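Local coordinates for hypothetical protein PH0250 (Pyrococcus horikoshii, PDB 2EKD) that is of unknown function but belongs to the P-loop NTPase clan and is probably KaiC-like, so a nucleotide-dependent role is possible but unproven, at residues V18-S23 against I150-V155; L31-V36 against A67-V72; I43-I48 against I115-G120. One frame throughout, in Å; residues are numbered along the deposited sequence.

All three contacts belong to one alpha/beta core. Contacts 1 and 3 are pairs of parallel strands in the same sheet, their centres about 10 Å apart, and the inner strands 149-156 and 114-119 are themselves neighbours: Phe152 O and Val118 N lie 2.8 Å apart, a probable hydrogen bond. Contact 2 lies to one side, its centre about 15 Å from that of contact 1 and about 11 Å from that of contact 3. Its helix 29-37 covers the sheet, with Leu32 CA 3.9 Å from Phe154 CZ in contact 1 and Ile35 CG2 3.6 Å from Ile115 CG2 in contact 3. Along the chain, contacts 2 and 3 are enclosed by the loop that contact 1 closes.

Contact 1: V18-S23 against I150-V155; sequences VLVEYS and IAFYFV
Val18 to Tyr22 run parallel to Ile150-Val155, with segment axes 4.6 Å apart at their closest and 23° between their directions. Five backbone hydrogen bonds pass back and forth: Val18 N gives to Ala151 O at 2.7 Å, Tyr153 N to Val18 O, Val20 N to Tyr153 O, Val155 N to Val20 O and Tyr22 N to Val155 O. Val18, Val20, Phe152 and Phe154 occupy one face of the sheet. There Val20 CG1 sits over the Phe154 ring in a CH-pi contact, 4.2 Å from the centroid and only 15° off the normal, while Val20 CG2 meets the edge of the Phe152 ring. Val18 lies alongside Phe152 and points the same way, its CB 3.7 Å from Phe152 CD1; Phe12 meets the Phe152 ring edge-to-face. In the sheet, strand 149-156 lies between strands 17-22 and 114-119, consistent with the additional-strand branch of the P-loop NTPase clan, a comparison that rests on strand order, phosphate binding not being established. On the opposite face Leu19 and Val155 cross at about a right angle, Leu19 CD1 reaching to 3.7 Å from Val155 CG1, and Leu121 of helix 121-127 packs on Val155 and Tyr153. Glu21 shares this face, where its carboxylate forms a salt bridge with Lys189. At the end of the strand Tyr22 carries CG between its backbone N and carbonyl carbon (chi1 68°), which swings the ring back across the neighbouring strand and lays it against the backbone of Phe154 and Val155, with Tyr22 CE2 3.3 Å from Val155 C and Phe154 C at the ring edge. A water in the plane of this ring donates to Tyr22 OH at 3.1 Å and to Phe154 O at 2.7 Å, and the same hydroxyl hydrogen-bonds Glu173 of the second subunit.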
ATOM      1  N   VAL F  18       7.942 -30.574   4.137  1.00 16.21           N
ATOM      2  CA  VAL F  18       6.950 -29.975   5.008  1.00 15.89           C
ATOM      3  C   VAL F  18       7.328 -28.555   5.401  1.00 17.21           C
ATOM      4  O   VAL F  18       8.396 -28.310   5.959  1.00 18.75           O
ATOM      5  CB  VAL F  18       6.777 -30.816   6.293  1.00 15.91           C
ATOM      6  CG1 VAL F  18       5.580 -30.335   7.073  1.00 13.97           C
ATOM      7  CG2 VAL F  18       6.641 -32.292   5.934  1.00 14.75           C
ATOM      8  N   LEU F  19       6.443 -27.617   5.104  1.00 16.59           N
ATOM      9  CA  LEU F  19       6.690 -26.236   5.456  1.00 17.63           C
ATOM     10  C   LEU F  19       6.111 -26.030   6.853  1.00 18.69           C
ATOM     11  O   LEU F  19       4.941 -26.328   7.097  1.00 19.71           O
ATOM     12  CB  LEU F  19       6.004 -25.317   4.443  1.00 16.72           C
ATOM     13  CG  LEU F  19       6.383 -23.834   4.443  1.00 17.51           C
ATOM     14  CD1 LEU F  19       7.891 -23.671   4.249  1.00 17.83           C
ATOM     15  CD2 LEU F  19       5.619 -23.137   3.327  1.00 14.00           C
ATOM     16  N   VAL F  20       6.944 -25.556   7.772  1.00 17.30           N
ATOM     17  CA  VAL F  20       6.518 -25.289   9.140  1.00 16.67           C
ATOM     18  C   VAL F  20       6.510 -23.770   9.327  1.00 17.18           C
ATOM     19  O   VAL F  20       7.563 -23.148   9.513  1.00 17.85           O
ATOM     20  CB  VAL F  20       7.488 -25.925  10.167  1.00 17.78           C
ATOM     21  CG1 VAL F  20       7.022 -25.624  11.591  1.00 16.97           C
ATOM     22  CG2 VAL F  20       7.569 -27.432   9.938  1.00 17.05           C
ATOM     23  N   GLU F  21       5.319 -23.182   9.263  1.00 14.71           N
ATOM     24  CA  GLU F  21       5.166 -21.743   9.402  1.00 14.60           C
ATOM     25  C   GLU F  21       4.991 -21.322  10.853  1.00 14.44           C
ATOM     26  O   GLU F  21       4.196 -21.900  11.598  1.00 14.86           O
ATOM     27  CB  GLU F  21       3.978 -21.269   8.555  1.00 13.30           C
ATOM     28  CG  GLU F  21       4.097 -21.701   7.105  1.00 14.69           C
ATOM     29  CD  GLU F  21       2.944 -21.257   6.228  1.00 16.42           C
ATOM     30  OE1 GLU F  21       1.827 -21.033   6.737  1.00 18.69           O
ATOM     31  OE2 GLU F  21       3.155 -21.154   5.009  1.00 20.14           O
ATOM     32  N   TYR F  22       5.745 -20.309  11.256  1.00 13.39           N
ATOM     33  CA  TYR F  22       5.659 -19.820  12.623  1.00 14.86           C
ATOM     34  C   TYR F  22       5.839 -18.303  12.650  1.00 14.80           C
ATOM     35  O   TYR F  22       6.030 -17.682  11.603  1.00 15.65           O
ATOM     36  CB  TYR F  22       6.723 -20.516  13.485  1.00 12.68           C
ATOM     37  CG  TYR F  22       8.157 -20.146  13.165  1.00 15.37           C
ATOM     38  CD1 TYR F  22       8.770 -19.051  13.782  1.00 15.45           C
ATOM     39  CD2 TYR F  22       8.907 -20.890  12.249  1.00 13.99           C
ATOM     40  CE1 TYR F  22      10.093 -18.710  13.498  1.00 15.56           C
ATOM     41  CE2 TYR F  22      10.229 -20.555  11.958  1.00 14.09           C
ATOM     42  CZ  TYR F  22      10.817 -19.464  12.587  1.00 15.66           C
ATOM     43  OH  TYR F  22      12.124 -19.120  12.305  1.00 15.13           O
ATOM     44  N   SER F  23       5.746 -17.715  13.839  1.00 15.41           N
ATOM     45  CA  SER F  23       5.931 -16.273  14.022  1.00 17.05           C
ATOM     46  C   SER F  23       6.869 -16.060  15.209  1.00 16.86           C
ATOM     47  O   SER F  23       7.186 -17.007  15.930  1.00 18.65           O
ATOM     48  CB  SER F  23       4.598 -15.581  14.313  1.00 16.71           C
ATOM     49  OG  SER F  23       4.111 -15.953  15.596  1.00 20.45           O
ATOM     50  N   ILE F 150      12.778 -36.640   5.104  1.00 20.14           N
ATOM     51  CA  ILE F 150      11.523 -35.915   5.265  1.00 21.45           C
ATOM     52  C   ILE F 150      12.054 -34.577   5.763  1.00 21.10           C
ATOM     53  O   ILE F 150      12.609 -34.504   6.861  1.00 20.22           O
ATOM     54  CB  ILE F 150      10.603 -36.500   6.364  1.00 23.29           C
ATOM     55  CG1 ILE F 150      10.121 -37.903   5.979  1.00 25.43           C
ATOM     56  CG2 ILE F 150       9.379 -35.592   6.546  1.00 23.84           C
ATOM     57  CD1 ILE F 150       8.997 -38.410   6.869  1.00 23.12           C
ATOM     58  N   ALA F 151      11.916 -33.536   4.945  1.00 20.31           N
ATOM     59  CA  ALA F 151      12.406 -32.210   5.306  1.00 18.88           C
ATOM     60  C   ALA F 151      11.332 -31.341   5.966  1.00 19.80           C
ATOM     61  O   ALA F 151      10.169 -31.336   5.552  1.00 19.06           O
ATOM     62  CB  ALA F 151      12.953 -31.507   4.068  1.00 16.20           C
ATOM     63  N   PHE F 152      11.735 -30.615   7.003  1.00 17.92           N
ATOM     64  CA  PHE F 152      10.838 -29.717   7.715  1.00 18.13           C
ATOM     65  C   PHE F 152      11.444 -28.319   7.629  1.00 17.03           C
ATOM     66  O   PHE F 152      12.403 -28.020   8.336  1.00 18.47           O
ATOM     67  CB  PHE F 152      10.718 -30.124   9.191  1.00 18.82           C
ATOM     68  CG  PHE F 152       9.943 -31.397   9.420  1.00 20.12           C
ATOM     69  CD1 PHE F 152       8.552 -31.382   9.485  1.00 20.41           C
ATOM     70  CD2 PHE F 152      10.604 -32.609   9.568  1.00 20.68           C
ATOM     71  CE1 PHE F 152       7.831 -32.559   9.695  1.00 22.21           C
ATOM     72  CE2 PHE F 152       9.891 -33.792   9.775  1.00 23.60           C
ATOM     73  CZ  PHE F 152       8.502 -33.765   9.839  1.00 21.58           C
ATOM     74  N   TYR F 153      10.906 -27.476   6.754  1.00 16.93           N
ATOM     75  CA  TYR F 153      11.414 -26.113   6.618  1.00 16.61           C
ATOM     76  C   TYR F 153      10.712 -25.175   7.590  1.00 17.12           C
ATOM     77  O   TYR F 153       9.542 -24.840   7.399  1.00 16.61           O
ATOM     78  CB  TYR F 153      11.207 -25.585   5.199  1.00 16.77           C
ATOM     79  CG  TYR F 153      12.137 -26.151   4.148  1.00 18.36           C
ATOM     80  CD1 TYR F 153      11.974 -27.450   3.657  1.00 17.39           C
ATOM     81  CD2 TYR F 153      13.159 -25.368   3.616  1.00 20.17           C
ATOM     82  CE1 TYR F 153      12.805 -27.946   2.656  1.00 19.56           C
ATOM     83  CE2 TYR F 153      13.995 -25.852   2.619  1.00 21.34           C
ATOM     84  CZ  TYR F 153      13.815 -27.136   2.141  1.00 21.17           C
ATOM     85  OH  TYR F 153      14.653 -27.595   1.151  1.00 22.58           O
ATOM     86  N   PHE F 154      11.426 -24.771   8.641  1.00 17.34           N
ATOM     87  CA  PHE F 154      10.885 -23.848   9.637  1.00 15.59           C
ATOM     88  C   PHE F 154      11.038 -22.441   9.076  1.00 16.25           C
ATOM     89  O   PHE F 154      12.158 -21.951   8.928  1.00 18.29           O
ATOM     90  CB  PHE F 154      11.668 -23.933  10.946  1.00 14.54           C
ATOM     91  CG  PHE F 154      11.306 -25.107  11.809  1.00 14.80           C
ATOM     92  CD1 PHE F 154      11.581 -26.409  11.397  1.00 14.39           C
ATOM     93  CD2 PHE F 154      10.727 -24.908  13.057  1.00 14.47           C
ATOM     94  CE1 PHE F 154      11.284 -27.497  12.218  1.00 11.95           C
ATOM     95  CE2 PHE F 154      10.428 -25.987  13.889  1.00 13.34           C
ATOM     96  CZ  PHE F 154      10.709 -27.286  13.465  1.00 13.25           C
ATOM     97  N   VAL F 155       9.927 -21.788   8.760  1.00 15.88           N
ATOM     98  CA  VAL F 155       9.998 -20.438   8.221  1.00 15.62           C
ATOM     99  C   VAL F 155       9.126 -19.461   8.996  1.00 15.57           C
ATOM    100  O   VAL F 155       8.014 -19.793   9.407  1.00 15.04           O
ATOM    101  CB  VAL F 155       9.558 -20.386   6.737  1.00 16.63           C
ATOM    102  CG1 VAL F 155      10.365 -21.395   5.907  1.00 16.17           C
ATOM    103  CG2 VAL F 155       8.064 -20.664   6.626  1.00 15.90           C
TER
HETATM  104  O   HOH W   1      13.896 -21.175  10.815  1.00 15.78           O

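Contact 2: L31-V36 against A67-V72; sequences LLYYIV and APLENV
The Tyr33 ring is met obliquely by Leu69, whose CG lies 4.3 Å from Tyr33 CD1. Farther along the same ring the hydroxyl comes up to the proline ring, Tyr33 OH being 4.2 Å from Pro68 CG. Two residues just ahead of helix 67-70 complete the setting: Phe64 packs edge-to-face with Tyr33, and Asp65 O takes a hydrogen bond from the phenol, which fixes the far end of the ring. One turn away on the other flank of the contact, Val36 supplies the closest packing. Its CG1 stands anti to the backbone N (chi1 174°), which sends this methyl out from helix 29-37 toward the short helix. There it finds three partners: Pro68 O at 3.5 Å, Leu69 CD2 at 3.6 Å and Val72 CG1 at 3.6 Å. Leu69 comes in with an extended chain (chi2 -175°) and crosses Val36 at about a right angle, its CD2 lying against CB (3.7 Å) and CG2 (3.8 Å) of the valine as well. Val72, just beyond the helix, approaches Val36 at a slant, and both valines also touch Ile43. No polar bond joins the two segments; the contact is largely apolar, and Leu69 O is engaged instead by the hydroxyl of Tyr52 from helix 51-61. Helix 67-70 is a single turn, with Asn71 N bonded to Ala67 O at 3.0 Å. The arrangement is helix packing on one face of the parallel part of an alpha/beta sheet: helix 29-37, which follows the first strand, probably in the position of the helix that follows the P-loop in relatives, is joined to the end of the crossover that links strands 44-48 and 73-77.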
ATOM      1  N   LEU F  31       9.192 -26.828  19.106  1.00 19.14           N
ATOM      2  CA  LEU F  31       8.804 -27.877  18.166  1.00 20.85           C
ATOM      3  C   LEU F  31      10.054 -28.521  17.587  1.00 20.28           C
ATOM      4  O   LEU F  31      10.076 -29.721  17.302  1.00 18.39           O
ATOM      5  CB  LEU F  31       7.954 -27.309  17.027  1.00 20.03           C
ATOM      6  CG  LEU F  31       7.500 -28.369  16.016  1.00 23.64           C
ATOM      7  CD1 LEU F  31       6.631 -29.418  16.726  1.00 21.10           C
ATOM      8  CD2 LEU F  31       6.722 -27.708  14.877  1.00 21.97           C
ATOM      9  N   LEU F  32      11.091 -27.710  17.405  1.00 20.28           N
ATOM     10  CA  LEU F  32      12.349 -28.212  16.880  1.00 20.51           C
ATOM     11  C   LEU F  32      12.954 -29.170  17.897  1.00 20.22           C
ATOM     12  O   LEU F  32      13.412 -30.253  17.543  1.00 23.15           O
ATOM     13  CB  LEU F  32      13.345 -27.077  16.641  1.00 20.77           C
ATOM     14  CG  LEU F  32      14.723 -27.656  16.290  1.00 22.98           C
ATOM     15  CD1 LEU F  32      14.657 -28.274  14.887  1.00 20.53           C
ATOM     16  CD2 LEU F  32      15.792 -26.579  16.370  1.00 22.78           C
ATOM     17  N   TYR F  33      12.971 -28.755  19.160  1.00 19.79           N
ATOM     18  CA  TYR F  33      13.529 -29.588  20.215  1.00 20.74           C
ATOM     19  C   TYR F  33      12.787 -30.917  20.235  1.00 21.44           C
ATOM     20  O   TYR F  33      13.392 -31.973  20.358  1.00 22.11           O
ATOM     21  CB  TYR F  33      13.377 -28.915  21.581  1.00 19.44           C
ATOM     22  CG  TYR F  33      14.071 -29.677  22.686  1.00 20.60           C
ATOM     23  CD1 TYR F  33      15.456 -29.612  22.834  1.00 21.88           C
ATOM     24  CD2 TYR F  33      13.351 -30.499  23.556  1.00 21.83           C
ATOM     25  CE1 TYR F  33      16.111 -30.344  23.813  1.00 23.07           C
ATOM     26  CE2 TYR F  33      14.001 -31.245  24.544  1.00 24.01           C
ATOM     27  CZ  TYR F  33      15.382 -31.160  24.666  1.00 25.81           C
ATOM     28  OH  TYR F  33      16.039 -31.888  25.632  1.00 27.22           O
ATOM     29  N   TYR F  34      11.466 -30.843  20.119  1.00 22.30           N
ATOM     30  CA  TYR F  34      10.615 -32.023  20.118  1.00 21.51           C
ATOM     31  C   TYR F  34      10.998 -32.983  18.995  1.00 22.64           C
ATOM     32  O   TYR F  34      11.067 -34.201  19.196  1.00 22.84           O
ATOM     33  CB  TYR F  34       9.155 -31.588  19.984  1.00 20.97           C
ATOM     34  CG  TYR F  34       8.172 -32.709  19.744  1.00 21.97           C
ATOM     35  CD1 TYR F  34       7.548 -33.362  20.816  1.00 22.16           C
ATOM     36  CD2 TYR F  34       7.838 -33.101  18.447  1.00 19.79           C
ATOM     37  CE1 TYR F  34       6.610 -34.373  20.600  1.00 22.96           C
ATOM     38  CE2 TYR F  34       6.899 -34.112  18.218  1.00 21.61           C
ATOM     39  CZ  TYR F  34       6.289 -34.741  19.296  1.00 22.22           C
ATOM     40  OH  TYR F  34       5.345 -35.715  19.072  1.00 24.39           O
ATOM     41  N   ILE F  35      11.265 -32.434  17.818  1.00 22.74           N
ATOM     42  CA  ILE F  35      11.646 -33.251  16.672  1.00 22.23           C
ATOM     43  C   ILE F  35      13.038 -33.889  16.827  1.00 24.89           C
ATOM     44  O   ILE F  35      13.241 -35.040  16.435  1.00 24.93           O
ATOM     45  CB  ILE F  35      11.599 -32.414  15.365  1.00 20.04           C
ATOM     46  CG1 ILE F  35      10.139 -32.130  14.988  1.00 19.05           C
ATOM     47  CG2 ILE F  35      12.316 -33.151  14.233  1.00 17.93           C
ATOM     48  CD1 ILE F  35       9.972 -31.283  13.719  1.00 16.56           C
ATOM     49  N   VAL F  36      13.989 -33.154  17.400  1.00 25.29           N
ATOM     50  CA  VAL F  36      15.351 -33.673  17.563  1.00 27.26           C
ATOM     51  C   VAL F  36      15.469 -34.655  18.748  1.00 29.08           C
ATOM     52  O   VAL F  36      15.954 -35.774  18.615  1.00 28.66           O
ATOM     53  CB  VAL F  36      16.338 -32.514  17.785  1.00 27.30           C
ATOM     54  CG1 VAL F  36      17.720 -33.072  18.111  1.00 26.28           C
ATOM     55  CG2 VAL F  36      16.443 -31.675  16.526  1.00 24.86           C
ATOM     56  N   ALA F  67      21.977 -31.056  24.871  1.00 30.93           N
ATOM     57  CA  ALA F  67      22.986 -31.995  24.394  1.00 30.29           C
ATOM     58  C   ALA F  67      22.475 -32.677  23.111  1.00 29.72           C
ATOM     59  O   ALA F  67      23.235 -32.879  22.159  1.00 30.32           O
ATOM     60  CB  ALA F  67      23.293 -33.030  25.463  1.00 30.14           C
ATOM     61  N   PRO F  68      21.181 -33.040  23.068  1.00 28.30           N
ATOM     62  CA  PRO F  68      20.634 -33.686  21.869  1.00 28.36           C
ATOM     63  C   PRO F  68      20.827 -32.816  20.619  1.00 29.38           C
ATOM     64  O   PRO F  68      20.954 -33.327  19.508  1.00 30.24           O
ATOM     65  CB  PRO F  68      19.154 -33.858  22.209  1.00 28.93           C
ATOM     66  CG  PRO F  68      19.158 -34.007  23.690  1.00 30.01           C
ATOM     67  CD  PRO F  68      20.163 -32.966  24.132  1.00 28.79           C
ATOM     68  N   LEU F  69      20.839 -31.499  20.804  1.00 28.61           N
ATOM     69  CA  LEU F  69      21.019 -30.589  19.679  1.00 29.05           C
ATOM     70  C   LEU F  69      22.490 -30.470  19.299  1.00 29.93           C
ATOM     71  O   LEU F  69      22.820 -30.165  18.151  1.00 28.72           O
ATOM     72  CB  LEU F  69      20.466 -29.204  20.018  1.00 30.48           C
ATOM     73  CG  LEU F  69      18.973 -29.083  20.336  1.00 31.32           C
ATOM     74  CD1 LEU F  69      18.638 -27.611  20.526  1.00 34.16           C
ATOM     75  CD2 LEU F  69      18.137 -29.670  19.212  1.00 30.23           C
ATOM     76  N   GLU F  70      23.371 -30.715  20.265  1.00 30.29           N
ATOM     77  CA  GLU F  70      24.809 -30.625  20.029  1.00 32.11           C
ATOM     78  C   GLU F  70      25.364 -31.865  19.337  1.00 31.56           C
ATOM     79  O   GLU F  70      26.398 -31.802  18.675  1.00 30.66           O
ATOM     80  CB  GLU F  70      25.553 -30.434  21.353  1.00 33.48           C
ATOM     81  CG  GLU F  70      25.322 -29.106  22.033  1.00 36.20           C
ATOM     82  CD  GLU F  70      25.942 -29.066  23.415  1.00 39.67           C
ATOM     83  OE1 GLU F  70      27.095 -29.528  23.563  1.00 44.17           O
ATOM     84  OE2 GLU F  70      25.286 -28.569  24.354  1.00 41.13           O
ATOM     85  N   ASN F  71      24.667 -32.987  19.473  1.00 32.01           N
ATOM     86  CA  ASN F  71      25.141 -34.235  18.891  1.00 33.47           C
ATOM     87  C   ASN F  71      24.536 -34.675  17.563  1.00 32.46           C
ATOM     88  O   ASN F  71      24.818 -35.775  17.098  1.00 32.54           O
ATOM     89  CB  ASN F  71      24.992 -35.360  19.919  1.00 35.83           C
ATOM     90  CG  ASN F  71      25.791 -35.094  21.179  1.00 38.48           C
ATOM     91  OD1 ASN F  71      27.014 -34.926  21.129  1.00 42.58           O
ATOM     92  ND2 ASN F  71      25.107 -35.048  22.316  1.00 39.43           N
ATOM     93  N   VAL F  72      23.713 -33.834  16.943  1.00 30.82           N
ATOM     94  CA  VAL F  72      23.133 -34.207  15.660  1.00 29.68           C
ATOM     95  C   VAL F  72      24.064 -33.714  14.564  1.00 28.58           C
ATOM     96  O   VAL F  72      24.902 -32.850  14.808  1.00 28.13           O
ATOM     97  CB  VAL F  72      21.741 -33.574  15.453  1.00 31.21           C
ATOM     98  CG1 VAL F  72      20.805 -34.001  16.576  1.00 31.68           C
ATOM     99  CG2 VAL F  72      21.860 -32.057  15.390  1.00 31.39           C
TER

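Contact 3: I43-I48 against I115-G120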
ATOM      1  N   ILE F  43      18.906 -37.622  12.674  1.00 25.07           N
ATOM      2  CA  ILE F  43      18.563 -36.216  12.469  1.00 23.81           C
ATOM      3  C   ILE F  43      19.687 -35.450  11.770  1.00 24.70           C
ATOM      4  O   ILE F  43      20.841 -35.529  12.176  1.00 25.87           O
ATOM      5  CB  ILE F  43      18.307 -35.490  13.811  1.00 22.37           C
ATOM      6  CG1 ILE F  43      17.100 -36.095  14.539  1.00 21.84           C
ATOM      7  CG2 ILE F  43      18.104 -33.997  13.555  1.00 22.47           C
ATOM      8  CD1 ILE F  43      15.769 -35.821  13.879  1.00 18.85           C
ATOM      9  N   VAL F  44      19.344 -34.709  10.722  1.00 24.43           N
ATOM     10  CA  VAL F  44      20.316 -33.887  10.013  1.00 22.94           C
ATOM     11  C   VAL F  44      19.701 -32.502   9.831  1.00 22.80           C
ATOM     12  O   VAL F  44      18.643 -32.347   9.212  1.00 22.05           O
ATOM     13  CB  VAL F  44      20.684 -34.459   8.635  1.00 23.85           C
ATOM     14  CG1 VAL F  44      21.627 -33.500   7.912  1.00 23.38           C
ATOM     15  CG2 VAL F  44      21.361 -35.808   8.799  1.00 25.83           C
ATOM     16  N   VAL F  45      20.370 -31.499  10.383  1.00 21.24           N
ATOM     17  CA  VAL F  45      19.899 -30.126  10.311  1.00 19.78           C
ATOM     18  C   VAL F  45      20.635 -29.298   9.253  1.00 21.92           C
ATOM     19  O   VAL F  45      21.864 -29.317   9.174  1.00 22.19           O
ATOM     20  CB  VAL F  45      20.074 -29.422  11.683  1.00 19.18           C
ATOM     21  CG1 VAL F  45      19.642 -27.964  11.588  1.00 18.59           C
ATOM     22  CG2 VAL F  45      19.277 -30.153  12.760  1.00 14.59           C
ATOM     23  N   ASP F  46      19.876 -28.592   8.425  1.00 22.04           N
ATOM     24  CA  ASP F  46      20.469 -27.706   7.432  1.00 23.16           C
ATOM     25  C   ASP F  46      20.368 -26.334   8.099  1.00 22.36           C
ATOM     26  O   ASP F  46      19.281 -25.764   8.228  1.00 22.59           O
ATOM     27  CB  ASP F  46      19.690 -27.739   6.117  1.00 23.59           C
ATOM     28  CG  ASP F  46      19.870 -29.046   5.372  1.00 28.01           C
ATOM     29  OD1 ASP F  46      20.990 -29.597   5.412  1.00 32.56           O
ATOM     30  OD2 ASP F  46      18.908 -29.521   4.735  1.00 29.16           O
ATOM     31  N   ASP F  47      21.510 -25.833   8.549  1.00 21.28           N
ATOM     32  CA  ASP F  47      21.579 -24.565   9.257  1.00 20.88           C
ATOM     33  C   ASP F  47      21.937 -23.384   8.358  1.00 19.57           C
ATOM     34  O   ASP F  47      23.096 -23.195   7.974  1.00 17.75           O
ATOM     35  CB  ASP F  47      22.581 -24.713  10.404  1.00 22.09           C
ATOM     36  CG  ASP F  47      22.763 -23.444  11.196  1.00 24.17           C
ATOM     37  OD1 ASP F  47      21.919 -22.529  11.084  1.00 25.66           O
ATOM     38  OD2 ASP F  47      23.756 -23.377  11.949  1.00 26.84           O
ATOM     39  N   ILE F  48      20.925 -22.593   8.018  1.00 18.68           N
ATOM     40  CA  ILE F  48      21.129 -21.432   7.165  1.00 19.44           C
ATOM     41  C   ILE F  48      21.376 -20.181   7.998  1.00 18.58           C
ATOM     42  O   ILE F  48      20.581 -19.834   8.876  1.00 18.33           O
ATOM     43  CB  ILE F  48      19.910 -21.174   6.248  1.00 18.47           C
ATOM     44  CG1 ILE F  48      19.618 -22.413   5.397  1.00 20.31           C
ATOM     45  CG2 ILE F  48      20.186 -19.984   5.350  1.00 17.30           C
ATOM     46  CD1 ILE F  48      18.271 -22.366   4.671  1.00 17.31           C
ATOM     47  N   ILE F 115      15.396 -37.435   9.346  1.00 23.88           N
ATOM     48  CA  ILE F 115      14.483 -36.325   9.594  1.00 23.25           C
ATOM     49  C   ILE F 115      15.394 -35.135   9.323  1.00 23.42           C
ATOM     50  O   ILE F 115      16.470 -35.019   9.917  1.00 22.37           O
ATOM     51  CB  ILE F 115      13.970 -36.321  11.051  1.00 22.99           C
ATOM     52  CG1 ILE F 115      13.155 -37.596  11.309  1.00 23.85           C
ATOM     53  CG2 ILE F 115      13.110 -35.086  11.305  1.00 21.08           C
ATOM     54  CD1 ILE F 115      12.032 -37.830  10.312  1.00 23.40           C
ATOM     55  N   ASN F 116      14.965 -34.265   8.416  1.00 22.60           N
ATOM     56  CA  ASN F 116      15.777 -33.133   7.980  1.00 20.66           C
ATOM     57  C   ASN F 116      15.204 -31.740   8.254  1.00 19.91           C
ATOM     58  O   ASN F 116      14.520 -31.165   7.409  1.00 21.10           O
ATOM     59  CB  ASN F 116      16.037 -33.302   6.472  1.00 20.00           C
ATOM     60  CG  ASN F 116      16.965 -32.250   5.902  1.00 23.94           C
ATOM     61  OD1 ASN F 116      16.990 -32.039   4.689  1.00 25.01           O
ATOM     62  ND2 ASN F 116      17.744 -31.593   6.763  1.00 24.93           N
ATOM     63  N   PRO F 117      15.465 -31.184   9.446  1.00 18.74           N
ATOM     64  CA  PRO F 117      14.947 -29.847   9.744  1.00 18.60           C
ATOM     65  C   PRO F 117      15.819 -28.810   9.045  1.00 17.87           C
ATOM     66  O   PRO F 117      17.038 -28.827   9.191  1.00 16.16           O
ATOM     67  CB  PRO F 117      15.077 -29.750  11.266  1.00 18.94           C
ATOM     68  CG  PRO F 117      15.041 -31.202  11.713  1.00 20.94           C
ATOM     69  CD  PRO F 117      15.913 -31.853  10.679  1.00 19.92           C
ATOM     70  N   VAL F 118      15.194 -27.927   8.276  1.00 17.95           N
ATOM     71  CA  VAL F 118      15.907 -26.864   7.569  1.00 16.07           C
ATOM     72  C   VAL F 118      15.505 -25.558   8.246  1.00 16.65           C
ATOM     73  O   VAL F 118      14.325 -25.202   8.266  1.00 16.80           O
ATOM     74  CB  VAL F 118      15.509 -26.809   6.083  1.00 15.79           C
ATOM     75  CG1 VAL F 118      16.276 -25.700   5.377  1.00 13.72           C
ATOM     76  CG2 VAL F 118      15.793 -28.153   5.420  1.00 16.89           C
ATOM     77  N   LEU F 119      16.484 -24.845   8.794  1.00 16.73           N
ATOM     78  CA  LEU F 119      16.213 -23.605   9.505  1.00 15.75           C
ATOM     79  C   LEU F 119      16.786 -22.351   8.843  1.00 17.68           C
ATOM     80  O   LEU F 119      17.874 -22.376   8.258  1.00 17.74           O
ATOM     81  CB  LEU F 119      16.761 -23.711  10.933  1.00 16.19           C
ATOM     82  CG  LEU F 119      16.495 -25.003  11.723  1.00 16.89           C
ATOM     83  CD1 LEU F 119      17.215 -24.932  13.070  1.00 17.55           C
ATOM     84  CD2 LEU F 119      15.000 -25.204  11.929  1.00 13.78           C
ATOM     85  N   GLY F 120      16.031 -21.258   8.937  1.00 16.82           N
ATOM     86  CA  GLY F 120      16.467 -19.984   8.399  1.00 16.30           C
ATOM     87  C   GLY F 120      16.190 -19.617   6.954  1.00 17.65           C
ATOM     88  O   GLY F 120      16.759 -18.634   6.469  1.00 16.93           O
TER
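Strand 44-48 pairs in parallel with Ile115-Leu119 in the middle of the sheet, a buried contact between strands 73-77 and 149-156. Its backbone bonds, 2.9 to 3.1 Å long, are Val44 N to Ile115 O, Asp46 N to Pro117 O, Leu119 N to Asp46 O and Ile48 N to Leu119 O. One link is missing from this series, because Pro117 has no N-H to offer Val44 O. Asn116 replaces it: a chi1 of -175° extends the side chain away from its own N, its amide turns to the neighbouring strand and ND2 reaches Val44 O at 2.7 Å, from 39° above the carbonyl plane. The same ND2 makes a weak bond to Asp46 OD2 at 3.1 Å, the amide and carboxylate planes nearly perpendicular (87°); Tyr102 OH is a second, weak partner of this carboxylate, at OD1. A leucine in place of Asn116 would probably leave Val44 O without its side-chain donor and Asp46 OD2 without its weak one. On the opposite face, toward helix 29-37, Ile43 CD1 comes to 3.4 Å from Ile115 CB, a close approach for two carbons. The proline's gap in the backbone bonding is thus bridged by a side-chain amide, whose nitrogen serves Val44 O and is shared, weakly, with Asp46 OD2.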